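Local coordinates for cell division control protein 11 (Saccharomyces cerevisiae, PDB 5AR1), which serves as a GTP-binding septin subunit that assembles into the cortical filament collar at the yeast mother-bud neck and takes part in cytokinesis, at residues 205-210 with 229-234. Sequence-based numbering, arbitrary orientation.
Sequences YNFPFD and LPFAII
The backbone carbonyl of Phe207 accepts a hydrogen bond from Asn222 ND2 and a weak second one from Arg226 NH2, which tie this residue to helix 218-228 while its ring touches Leu229 and Phe231. With CG anti to the carbonyl carbon (chi1 -61°) and CB directed toward segment 229-234, the ring of Phe207 makes the contact through CE2 and CZ; it also meets His280 of helix 274-290 edge-to-face. Phe207 CE2 approaches Leu229 CD2 to 3.6 Å, and this methyl sits at the edge of the phenyl ring, close to its plane. The same methyl is 4.0 Å from Asn206 OD1, a peripheral van der Waals touch.

In the P-loop GTPase fold of the septin G domain, the two segments flank helix 218-228, and Leu225 on that helix touches both phenylalanines. Segment 229-234 runs beside strand 171-175, with Phe231 bonded through its backbone to Ile175 and its ring against Ile172 and Val174.

The two phenylalanine side chains extend to meet each other at their far ends, with Phe207 CZ 3.4 Å from Phe231 CZ. Phe207 CZ lies at the edge of the Phe231 ring, near its plane. The centroids are 5.8 Å apart and the planes are inclined at 56°, so neither ring lies over the other's face. A face of Phe231 is instead occupied by Leu229 CD1, 3.4 Å above the ring plane and over its centre; the two methyls of Leu229 thus serve different aromatic groups. A cis peptide joins Leu229 to Pro230, whose ring packs on helix 183-199. Farther along, Ala232 touches Ser178, assigned by similarity to the GTP site.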
ATOM      1  N   TYR A 205      -2.311   6.192   2.309  1.00118.45           N
ATOM      2  CA  TYR A 205      -3.760   5.902   2.285  1.00118.30           C
ATOM      3  C   TYR A 205      -4.095   5.564   3.693  1.00123.45           C
ATOM      4  O   TYR A 205      -3.635   4.533   4.192  1.00123.46           O
ATOM      5  CB  TYR A 205      -4.109   4.707   1.382  1.00120.85           C
ATOM      6  CG  TYR A 205      -5.594   4.423   1.253  1.00121.98           C
ATOM      7  CD1 TYR A 205      -6.371   5.084   0.311  1.00125.78           C
ATOM      8  CD2 TYR A 205      -6.221   3.480   2.065  1.00121.41           C
ATOM      9  CE1 TYR A 205      -7.729   4.815   0.168  1.00126.55           C
ATOM     10  CE2 TYR A 205      -7.585   3.203   1.937  1.00123.32           C
ATOM     11  CZ  TYR A 205      -8.331   3.859   0.968  1.00133.14           C
ATOM     12  OH  TYR A 205      -9.676   3.615   0.820  1.00134.66           O
ATOM     13  N   ASN A 206      -4.823   6.447   4.373  1.00121.30           N
ATOM     14  CA  ASN A 206      -5.107   6.194   5.778  1.00118.90           C
ATOM     15  C   ASN A 206      -6.558   5.729   6.042  1.00123.61           C
ATOM     16  O   ASN A 206      -7.184   6.131   7.020  1.00123.30           O
ATOM     17  CB  ASN A 206      -4.725   7.407   6.602  1.00117.99           C
ATOM     18  CG  ASN A 206      -4.721   7.116   8.061  1.00132.93           C
ATOM     19  OD1 ASN A 206      -4.305   6.036   8.496  1.00123.34           O
ATOM     20  ND2 ASN A 206      -5.295   8.028   8.825  1.00129.50           N
ATOM     21  N   PHE A 207      -7.073   4.847   5.181  1.00120.51           N
ATOM     22  CA  PHE A 207      -8.411   4.270   5.293  1.00119.52           C
ATOM     23  C   PHE A 207      -9.528   5.350   5.437  1.00127.32           C
ATOM     24  O   PHE A 207     -10.297   5.332   6.413  1.00126.05           O
ATOM     25  CB  PHE A 207      -8.434   3.208   6.409  1.00117.36           C
ATOM     26  CG  PHE A 207      -7.475   2.090   6.087  1.00117.45           C
ATOM     27  CD1 PHE A 207      -7.832   1.081   5.201  1.00120.76           C
ATOM     28  CD2 PHE A 207      -6.177   2.106   6.574  1.00118.04           C
ATOM     29  CE1 PHE A 207      -6.923   0.088   4.846  1.00124.17           C
ATOM     30  CE2 PHE A 207      -5.271   1.107   6.223  1.00119.55           C
ATOM     31  CZ  PHE A 207      -5.653   0.099   5.373  1.00121.11           C
ATOM     32  N   PRO A 208      -9.603   6.302   4.461  1.00127.75           N
ATOM     33  CA  PRO A 208     -10.661   7.331   4.497  1.00130.21           C
ATOM     34  C   PRO A 208     -12.030   6.682   4.382  1.00134.21           C
ATOM     35  O   PRO A 208     -12.185   5.733   3.612  1.00135.73           O
ATOM     36  CB  PRO A 208     -10.380   8.171   3.247  1.00136.46           C
ATOM     37  CG  PRO A 208      -8.980   7.850   2.855  1.00140.11           C
ATOM     38  CD  PRO A 208      -8.783   6.437   3.245  1.00132.18           C
ATOM     39  N   PHE A 209     -13.009   7.166   5.151  1.00129.08           N
ATOM     40  CA  PHE A 209     -14.342   6.558   5.191  1.00128.51           C
ATOM     41  C   PHE A 209     -15.468   7.543   4.878  1.00142.35           C
ATOM     42  O   PHE A 209     -15.311   8.749   5.104  1.00144.06           O
ATOM     43  CB  PHE A 209     -14.566   5.882   6.556  1.00124.57           C
ATOM     44  CG  PHE A 209     -14.669   6.850   7.715  1.00122.83           C
ATOM     45  CD1 PHE A 209     -13.531   7.340   8.340  1.00119.81           C
ATOM     46  CD2 PHE A 209     -15.910   7.290   8.163  1.00126.02           C
ATOM     47  CE1 PHE A 209     -13.630   8.261   9.382  1.00122.01           C
ATOM     48  CE2 PHE A 209     -16.004   8.208   9.210  1.00126.38           C
ATOM     49  CZ  PHE A 209     -14.863   8.682   9.817  1.00122.23           C
ATOM     50  N   ASP A 210     -16.618   7.015   4.382  1.00144.64           N
ATOM     51  CA  ASP A 210     -17.775   7.838   4.050  1.00150.85           C
ATOM     52  C   ASP A 210     -18.487   8.175   5.334  1.00156.33           C
ATOM     53  O   ASP A 210     -19.196   7.335   5.875  1.00155.16           O
ATOM     54  CB  ASP A 210     -18.697   7.124   3.058  1.00156.87           C
ATOM     55  N   LEU A 229      -1.324  -0.337  11.142  1.00110.70           N
ATOM     56  CA  LEU A 229      -0.361   0.353  10.283  1.00111.75           C
ATOM     57  C   LEU A 229       0.906   0.743  11.031  1.00116.94           C
ATOM     58  O   LEU A 229       0.791   1.265  12.157  1.00115.85           O
ATOM     59  CB  LEU A 229      -1.008   1.628   9.721  1.00110.29           C
ATOM     60  CG  LEU A 229      -1.207   1.761   8.236  1.00115.47           C
ATOM     61  CD1 LEU A 229      -1.276   0.419   7.527  1.00116.45           C
ATOM     62  CD2 LEU A 229      -2.427   2.577   7.963  1.00117.12           C
ATOM     63  N   PRO A 230       2.112   0.583  10.408  1.00115.63           N
ATOM     64  CA  PRO A 230       2.404  -0.051   9.109  1.00116.92           C
ATOM     65  C   PRO A 230       2.191  -1.562   9.201  1.00123.16           C
ATOM     66  O   PRO A 230       2.687  -2.186  10.140  1.00125.63           O
ATOM     67  CB  PRO A 230       3.892   0.285   8.870  1.00121.19           C
ATOM     68  CG  PRO A 230       4.252   1.295   9.894  1.00125.48           C
ATOM     69  CD  PRO A 230       3.368   0.987  11.060  1.00119.38           C
ATOM     70  N   PHE A 231       1.424  -2.147   8.260  1.00118.37           N
ATOM     71  CA  PHE A 231       1.114  -3.572   8.288  1.00119.06           C
ATOM     72  C   PHE A 231       2.331  -4.494   8.342  1.00125.67           C
ATOM     73  O   PHE A 231       3.164  -4.444   7.455  1.00127.90           O
ATOM     74  CB  PHE A 231       0.204  -3.959   7.112  1.00121.31           C
ATOM     75  CG  PHE A 231      -1.171  -3.327   7.099  1.00119.68           C
ATOM     76  CD1 PHE A 231      -1.889  -3.151   8.282  1.00119.49           C
ATOM     77  CD2 PHE A 231      -1.787  -2.987   5.894  1.00122.27           C
ATOM     78  CE1 PHE A 231      -3.166  -2.591   8.263  1.00118.08           C
ATOM     79  CE2 PHE A 231      -3.068  -2.425   5.876  1.00122.37           C
ATOM     80  CZ  PHE A 231      -3.745  -2.227   7.061  1.00117.72           C
ATOM     81  N   ALA A 232       2.442  -5.313   9.392  1.00123.36           N
ATOM     82  CA  ALA A 232       3.504  -6.314   9.492  1.00128.75           C
ATOM     83  C   ALA A 232       2.787  -7.593   9.079  1.00136.30           C
ATOM     84  O   ALA A 232       2.295  -8.348   9.924  1.00137.02           O
ATOM     85  CB  ALA A 232       4.015  -6.405  10.921  1.00130.26           C
ATOM     86  N   ILE A 233       2.618  -7.748   7.759  1.00134.90           N
ATOM     87  CA  ILE A 233       1.844  -8.794   7.088  1.00137.32           C
ATOM     88  C   ILE A 233       2.725 -10.031   6.766  1.00147.99           C
ATOM     89  O   ILE A 233       3.546  -9.976   5.862  1.00151.13           O
ATOM     90  CB  ILE A 233       1.092  -8.147   5.868  1.00138.96           C
ATOM     91  CG1 ILE A 233       0.221  -9.141   5.100  1.00143.13           C
ATOM     92  CG2 ILE A 233       1.995  -7.377   4.913  1.00141.33           C
ATOM     93  CD1 ILE A 233      -1.128  -8.486   4.566  1.00149.15           C
ATOM     94  N   ILE A 234       2.566 -11.129   7.548  1.00148.08           N
ATOM     95  CA  ILE A 234       3.364 -12.373   7.452  1.00156.53           C
ATOM     96  C   ILE A 234       2.553 -13.671   7.685  1.00164.88           C
ATOM     97  O   ILE A 234       1.513 -13.616   8.330  1.00161.06           O
ATOM     98  CB  ILE A 234       4.608 -12.319   8.404  1.00162.27           C
ATOM     99  CG1 ILE A 234       4.311 -11.610   9.754  1.00157.45           C
ATOM    100  CG2 ILE A 234       5.828 -11.694   7.706  1.00165.39           C
ATOM    101  CD1 ILE A 234       3.530 -12.409  10.818  1.00165.64           C
TER